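Local coordinates for protein DNA polymerase III subunit beta (Pseudomonas aeruginosa, PDB 4TSZ) that forms a ring-shaped sliding clamp that tethers DNA polymerases and other proteins to DNA and gives them processivity, at residues Val338-Ser343 against Ala349-Ala354; Asn157-Glu162 against Lys200-Leu205; Lys293-Ala296 against Glu302-Glu305. One frame throughout, in Å; residues are numbered along the deposited sequence.

Overall arrangement
The three contacts show how one clamp chain uses beta structure at different depths. Contacts 1 and 3 are both antiparallel hairpins of the C-terminal domain, with centres about 22 Å apart, whereas contact 2 sets a helix against a strand of the central domain, near the middle of the chain. Contacts 1 and 2 reach the same eight-stranded sheet, which spans both domains, but do not touch. Chemistry follows place: contact 2 is wholly buried and purely apolar; contact 1 joins backbone bonds to an apolar face and an arginine grip; contact 3, partly buried, lies at the subunit interface, with glutamates along its outer strand.

Contact 1: Val338-Ser343 against Ala349-Ala354; sequences VRFILS and ALVHEA
Arg-339 sends CG anti to its carbonyl carbon (chi1 -74°) and then bends at chi3 (-73°), a course that turns its guanidinium across the hairpin and onto the end of the partner strand. There NE and NH2 of Arg-339 both bond to the carbonyl oxygen O of Glu-353, each at 3.0 Å. This side-on grip is noticeably bent at each hydrogen, and the oxygen sits a little out of the guanidinium plane. CB of His-352 lies over one face of the same group, 3.4 Å from NH2 of Arg-339, while the imidazole and guanidinium planes are only 21° apart. A salt bridge from NH2 to Asp-357 gives the guanidinium a second partner, and the carbonyl oxygen of Ser-359 fixes the histidine ring through ND1.

Beneath these side chains runs a regular antiparallel ladder. Arg-339 and His-352 form one hydrogen-bonded pair and Ile-341 and Leu-350 the next, the latter with a short bond of 2.7 Å from N of Ile-341 to O of Leu-350. On the arginine's face, CD1 of Ile-341 meets the edge of the histidine ring, 3.8 Å from CD2 of His-352. The other face is apolar. CG2 of Val-351 rests over the Phe-340 ring in a CH-pi contact, 4.0 Å from the centroid, and CG1 of Val-351 packs 3.5 Å from CG2 of Val-338.

The hairpin forms two inner strands of the eight-stranded sheet: 256-261 pairs with 337-342 along its other edge, and 359-363 does the same for 349-353. Phe-321 of strand 317-322 packs against Leu-342 and Ala-349.

Contact 2: Asn157-Glu162 against Lys200-Leu205; sequences NGMLLE and KGILEL
Ile-202 sets its CG1 against the sulfur of Met-159, 3.9 Å from SD of Met-159, the two side chains crossing at about a right angle. The motif is a helix packed on a beta-sheet, repeated in each domain of the beta sliding clamp; here helix 199-208 of the central domain leans on strand 158-164. That strand pairs in antiparallel fashion with 193-198, the edge strand that leads straight into the helix, so the chain turns back over the strand next to the one it has just left.

Met-159 and Leu-161 are two residues apart on the strand and therefore put their side chains on the same face, both directed at the helix. A single isoleucine serves both: its CG1-CD1 branch meets the sulfur with CG1 and the leucine with CD1, while CG2 of Ile-202 faces CB of Met-159 at 4.1 Å. The methionine chain is extended through chi1 and chi2 (-174° and 178°), which carries SD to the isoleucine; the bend at chi3 only turns the terminal methyl CE. In the isoleucine, chi1 (-155°) puts CG1 beside the sulfur, and the turn at chi2 then directs CD1 to the leucine.

All three side chains are buried, and with no polar group among them the attraction between these two segments is van der Waals contact of methyl, methylene and sulfur atoms. The surface shared is modest, 155 Å², and other parts of the domain add to the surroundings: Val-197 touches both Leu-161 and Ile-202, Met-147 reaches the isoleucine, and Ile-225 of strand 224-228 lies against the leucine. Leu-161 and Ile-202 meet tip to tip, methyl CD1 of the leucine 4.0 Å from methyl CD1 of the isoleucine.

Contact 3: Lys293-Ala296 against Glu302-Glu305; sequences KIQA and EEAE
An antiparallel beta hairpin pairs Gln-295 with Glu-305 and Ala-296 with Ala-304 in the four-stranded sheet of the C-terminal domain, where strand 303-309 is the outermost of the chain. Ala-296 and Ala-304 form the hydrogen-bonded pair. Of their two backbone bonds, the one from N of Ala-304 to O of Ala-296, 2.8 Å long, is nearly straight (170°) and the other a little bent; both donors lie in the plane of the carbonyl that receives them. Next to it Gln-295 and Glu-305 form a non-hydrogen-bonded pair, and CA of Gln-295 makes a CA-H...O contact with O of Ala-304, 3.3 Å away.

The two faces differ sharply. The alanine methyls share one with Ile-294, which packs on helix 262-273; Ala-296 also touches Thr-272, and Ala-304 reaches Leu-275. On the other face Gln-295 runs alongside Glu-305, CG of the glutamine 3.8 Å from CG of the glutamate. Glu-303 extends from chi1 -165° to bring its carboxylate over the Gln-295 amide, the planes stacked and 18° apart. This stacking brings NE2 of Gln-295 within 3.4 Å of OE2 of Glu-303, but at an angle too poor for a hydrogen bond.

Beyond the hairpin, residues 303-305 pair with a strand of the second subunit, carrying the sheet across the interface. Glu-302 also bonds to Asn-298 of its own chain. The chemistry implies that backbone bonding holds the hairpin and, through the ladder of 303-305, the interface as well, where the Glu-302 carboxylate adds a salt bridge to Lys-75 and a hydrogen bond to Ser-110 of the second subunit.

Contact 1: Val338-Ser343 against Ala349-Ala354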
# COMPACT_ATOMS: atom_id res chain seq x y z
N VAL E 338 -8.93 10.62 -28.61
CA VAL E 338 -7.54 10.27 -28.85
C VAL E 338 -7.34 9.97 -30.33
O VAL E 338 -8.22 9.37 -30.98
CB VAL E 338 -7.05 9.15 -27.88
CG1 VAL E 338 -7.87 7.87 -27.99
CG2 VAL E 338 -5.57 8.87 -28.04
N ARG E 339 -6.22 10.45 -30.88
CA ARG E 339 -5.86 10.23 -32.28
C ARG E 339 -4.77 9.17 -32.37
O ARG E 339 -3.75 9.27 -31.69
CB ARG E 339 -5.37 11.53 -32.94
CG ARG E 339 -6.46 12.53 -33.26
CD ARG E 339 -5.87 13.74 -33.98
NE ARG E 339 -5.08 14.60 -33.09
CZ ARG E 339 -3.96 15.23 -33.43
NH1 ARG E 339 -3.46 15.08 -34.65
NH2 ARG E 339 -3.32 15.99 -32.55
N PHE E 340 -5.01 8.16 -33.21
CA PHE E 340 -4.06 7.09 -33.53
C PHE E 340 -3.75 7.26 -35.01
O PHE E 340 -4.67 7.39 -35.82
CB PHE E 340 -4.65 5.70 -33.26
CG PHE E 340 -4.57 5.24 -31.82
CD1 PHE E 340 -5.45 5.73 -30.86
CD2 PHE E 340 -3.63 4.30 -31.44
CE1 PHE E 340 -5.37 5.30 -29.53
CE2 PHE E 340 -3.57 3.84 -30.11
CZ PHE E 340 -4.43 4.36 -29.17
N ILE E 341 -2.47 7.35 -35.35
CA ILE E 341 -2.02 7.49 -36.73
C ILE E 341 -1.19 6.25 -37.04
O ILE E 341 -0.14 6.03 -36.44
CB ILE E 341 -1.32 8.85 -37.02
CG1 ILE E 341 -2.25 10.04 -36.67
CG2 ILE E 341 -0.87 8.92 -38.49
CD1 ILE E 341 -1.56 11.40 -36.37
N LEU E 342 -1.72 5.40 -37.92
CA LEU E 342 -1.10 4.13 -38.28
C LEU E 342 -0.80 4.07 -39.78
O LEU E 342 -1.23 4.95 -40.53
CB LEU E 342 -2.05 2.98 -37.88
CG LEU E 342 -2.47 2.92 -36.41
CD1 LEU E 342 -3.94 2.67 -36.28
CD2 LEU E 342 -1.66 1.88 -35.65
N SER E 343 -0.05 3.04 -40.19
CA SER E 343 0.28 2.79 -41.58
C SER E 343 0.12 1.30 -41.87
O SER E 343 -0.98 0.90 -42.25
CB SER E 343 1.67 3.34 -41.93
OG SER E 343 2.69 2.75 -41.14
N ALA E 349 2.72 3.01 -34.20
CA ALA E 349 1.48 3.75 -34.04
C ALA E 349 1.95 5.10 -33.49
O ALA E 349 2.88 5.14 -32.67
CB ALA E 349 0.59 3.08 -33.01
N LEU E 350 1.37 6.19 -33.97
CA LEU E 350 1.64 7.54 -33.48
C LEU E 350 0.36 7.96 -32.76
O LEU E 350 -0.74 7.80 -33.30
CB LEU E 350 2.00 8.51 -34.60
CG LEU E 350 2.21 10.01 -34.24
CD1 LEU E 350 3.38 10.21 -33.23
CD2 LEU E 350 2.44 10.85 -35.49
N VAL E 351 0.50 8.42 -31.51
CA VAL E 351 -0.65 8.80 -30.70
C VAL E 351 -0.53 10.25 -30.22
O VAL E 351 0.54 10.69 -29.80
CB VAL E 351 -0.90 7.80 -29.53
CG1 VAL E 351 -2.27 8.03 -28.89
CG2 VAL E 351 -0.79 6.35 -30.00
N HIS E 352 -1.64 10.99 -30.30
CA HIS E 352 -1.74 12.38 -29.87
C HIS E 352 -3.05 12.60 -29.14
O HIS E 352 -4.00 11.83 -29.30
CB HIS E 352 -1.77 13.32 -31.09
CG HIS E 352 -0.54 13.37 -31.93
ND1 HIS E 352 0.68 13.78 -31.40
CD2 HIS E 352 -0.39 13.17 -33.25
CE1 HIS E 352 1.53 13.76 -32.41
NE2 HIS E 352 0.93 13.40 -33.55
N GLU E 353 -3.13 13.75 -28.43
CA GLU E 353 -4.37 14.24 -27.84
C GLU E 353 -5.21 14.72 -29.03
O GLU E 353 -4.68 14.92 -30.12
CB GLU E 353 -4.10 15.40 -26.87
CG GLU E 353 -3.41 14.97 -25.59
CD GLU E 353 -3.43 15.97 -24.45
OE1 GLU E 353 -3.35 17.20 -24.71
OE2 GLU E 353 -3.50 15.53 -23.28
N ALA E 354 -6.53 14.89 -28.83
CA ALA E 354 -7.46 15.28 -29.88
C ALA E 354 -7.19 16.63 -30.53
O ALA E 354 -7.32 16.74 -31.75
CB ALA E 354 -8.89 15.24 -29.37

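Contact 2: Asn157-Glu162 against Lys200-Leu205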
# COMPACT_ATOMS: atom_id res chain seq x y z
N ASN E 157 17.85 4.89 -19.52
CA ASN E 157 17.38 4.82 -18.13
C ASN E 157 17.26 6.22 -17.52
O ASN E 157 17.82 6.52 -16.47
CB ASN E 157 18.27 3.89 -17.28
CG ASN E 157 18.42 2.51 -17.84
OD1 ASN E 157 17.48 1.92 -18.36
ND2 ASN E 157 19.61 1.96 -17.74
N GLY E 158 16.51 7.06 -18.22
CA GLY E 158 16.29 8.44 -17.83
C GLY E 158 15.52 9.20 -18.87
O GLY E 158 14.97 8.62 -19.82
N MET E 159 15.46 10.52 -18.69
CA MET E 159 14.70 11.42 -19.54
C MET E 159 15.53 12.48 -20.18
O MET E 159 16.31 13.17 -19.50
CB MET E 159 13.57 12.06 -18.71
CG MET E 159 12.58 12.90 -19.52
SD MET E 159 11.27 13.55 -18.47
CE MET E 159 10.44 12.04 -18.02
N LEU E 160 15.34 12.66 -21.49
CA LEU E 160 15.97 13.74 -22.23
C LEU E 160 15.17 15.01 -21.95
O LEU E 160 13.93 14.99 -21.99
CB LEU E 160 16.00 13.46 -23.75
CG LEU E 160 16.49 14.63 -24.64
CD1 LEU E 160 18.00 14.83 -24.52
CD2 LEU E 160 16.11 14.43 -26.09
N LEU E 161 15.87 16.09 -21.59
CA LEU E 161 15.32 17.43 -21.43
C LEU E 161 16.09 18.25 -22.45
O LEU E 161 17.32 18.27 -22.43
CB LEU E 161 15.44 18.00 -20.01
CG LEU E 161 14.62 17.35 -18.90
CD1 LEU E 161 14.83 18.05 -17.58
CD2 LEU E 161 13.12 17.33 -19.24
N GLU E 162 15.36 18.81 -23.42
CA GLU E 162 15.96 19.53 -24.53
C GLU E 162 15.41 20.94 -24.69
O GLU E 162 14.19 21.14 -24.67
CB GLU E 162 15.75 18.70 -25.81
CG GLU E 162 16.29 19.29 -27.10
CD GLU E 162 15.73 18.61 -28.32
OE1 GLU E 162 16.28 17.56 -28.72
OE2 GLU E 162 14.69 19.08 -28.84
N LYS E 200 15.63 7.86 -11.60
CA LYS E 200 15.35 8.09 -10.17
C LYS E 200 15.25 9.59 -9.84
O LYS E 200 14.31 9.99 -9.15
CB LYS E 200 16.38 7.36 -9.28
CG LYS E 200 15.97 7.26 -7.81
CD LYS E 200 16.91 6.34 -7.02
CE LYS E 200 16.50 6.22 -5.57
NZ LYS E 200 17.43 5.35 -4.81
N GLY E 201 16.21 10.37 -10.36
CA GLY E 201 16.28 11.82 -10.19
C GLY E 201 15.09 12.57 -10.76
O GLY E 201 14.50 13.40 -10.06
N ILE E 202 14.75 12.28 -12.03
CA ILE E 202 13.62 12.95 -12.70
C ILE E 202 12.26 12.67 -12.02
O ILE E 202 11.44 13.58 -11.91
CB ILE E 202 13.62 12.77 -14.25
CG1 ILE E 202 12.87 13.90 -14.96
CG2 ILE E 202 13.11 11.39 -14.68
CD1 ILE E 202 13.63 15.24 -15.05
N LEU E 203 12.05 11.43 -11.54
CA LEU E 203 10.82 11.04 -10.86
C LEU E 203 10.72 11.75 -9.50
O LEU E 203 9.63 12.15 -9.11
CB LEU E 203 10.69 9.52 -10.70
CG LEU E 203 10.53 8.70 -11.98
CD1 LEU E 203 10.85 7.25 -11.71
CD2 LEU E 203 9.15 8.87 -12.61
N GLU E 204 11.87 11.91 -8.82
CA GLU E 204 11.95 12.62 -7.54
C GLU E 204 11.58 14.08 -7.77
O GLU E 204 10.72 14.60 -7.05
CB GLU E 204 13.36 12.51 -6.93
CG GLU E 204 13.50 13.12 -5.54
CD GLU E 204 12.51 12.61 -4.50
OE1 GLU E 204 12.39 11.37 -4.34
OE2 GLU E 204 11.83 13.45 -3.86
N LEU E 205 12.21 14.73 -8.79
CA LEU E 205 11.95 16.12 -9.15
C LEU E 205 10.46 16.39 -9.42
O LEU E 205 9.91 17.35 -8.88
CB LEU E 205 12.82 16.56 -10.35
CG LEU E 205 12.62 18.00 -10.85
CD1 LEU E 205 12.87 19.04 -9.74
CD2 LEU E 205 13.49 18.28 -12.07

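Contact 3: Lys293-Ala296 against Glu302-Glu305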
# COMPACT_ATOMS: atom_id res chain seq x y z
N LYS E 293 -11.72 -3.93 -33.86
CA LYS E 293 -11.92 -5.23 -33.22
C LYS E 293 -10.64 -5.54 -32.43
O LYS E 293 -9.54 -5.41 -32.98
CB LYS E 293 -12.19 -6.34 -34.24
CG LYS E 293 -13.52 -6.23 -34.98
CD LYS E 293 -13.68 -7.42 -35.93
CE LYS E 293 -14.86 -7.29 -36.87
NZ LYS E 293 -14.99 -8.48 -37.75
N ILE E 294 -10.78 -5.90 -31.14
CA ILE E 294 -9.67 -6.23 -30.26
C ILE E 294 -9.77 -7.68 -29.82
O ILE E 294 -10.83 -8.11 -29.36
CB ILE E 294 -9.55 -5.27 -29.04
CG1 ILE E 294 -9.67 -3.79 -29.47
CG2 ILE E 294 -8.25 -5.53 -28.23
CD1 ILE E 294 -10.24 -2.90 -28.42
N GLN E 295 -8.67 -8.42 -29.94
CA GLN E 295 -8.63 -9.82 -29.53
C GLN E 295 -7.36 -10.09 -28.71
O GLN E 295 -6.30 -9.55 -29.01
CB GLN E 295 -8.72 -10.75 -30.75
CG GLN E 295 -8.92 -12.21 -30.41
CD GLN E 295 -7.84 -13.07 -31.01
OE1 GLN E 295 -6.67 -13.02 -30.61
NE2 GLN E 295 -8.22 -13.90 -31.98
N ALA E 296 -7.50 -10.92 -27.67
CA ALA E 296 -6.41 -11.35 -26.81
C ALA E 296 -6.57 -12.81 -26.44
O ALA E 296 -7.69 -13.27 -26.16
CB ALA E 296 -6.35 -10.50 -25.56
N GLU E 302 -7.44 -19.35 -23.45
CA GLU E 302 -8.50 -18.46 -23.00
C GLU E 302 -8.50 -17.26 -23.95
O GLU E 302 -7.44 -16.86 -24.40
CB GLU E 302 -8.27 -18.01 -21.56
CG GLU E 302 -8.38 -19.16 -20.57
CD GLU E 302 -8.07 -18.80 -19.14
OE1 GLU E 302 -7.15 -17.98 -18.91
OE2 GLU E 302 -8.73 -19.37 -18.23
N GLU E 303 -9.68 -16.73 -24.29
CA GLU E 303 -9.78 -15.66 -25.28
C GLU E 303 -10.75 -14.55 -24.91
O GLU E 303 -11.84 -14.82 -24.43
CB GLU E 303 -10.12 -16.25 -26.66
CG GLU E 303 -9.89 -15.30 -27.82
CD GLU E 303 -10.04 -15.96 -29.17
OE1 GLU E 303 -11.19 -16.10 -29.64
OE2 GLU E 303 -9.00 -16.37 -29.74
N ALA E 304 -10.34 -13.30 -25.16
CA ALA E 304 -11.15 -12.10 -24.95
C ALA E 304 -11.30 -11.36 -26.28
O ALA E 304 -10.34 -11.24 -27.04
CB ALA E 304 -10.51 -11.20 -23.91
N GLU E 305 -12.53 -10.90 -26.56
CA GLU E 305 -12.86 -10.18 -27.79
C GLU E 305 -13.74 -8.99 -27.50
O GLU E 305 -14.64 -9.07 -26.66
CB GLU E 305 -13.54 -11.09 -28.82
CG GLU E 305 -12.60 -12.08 -29.49
CD GLU E 305 -13.20 -12.90 -30.62
OE1 GLU E 305 -12.45 -13.23 -31.57
OE2 GLU E 305 -14.40 -13.24 -30.55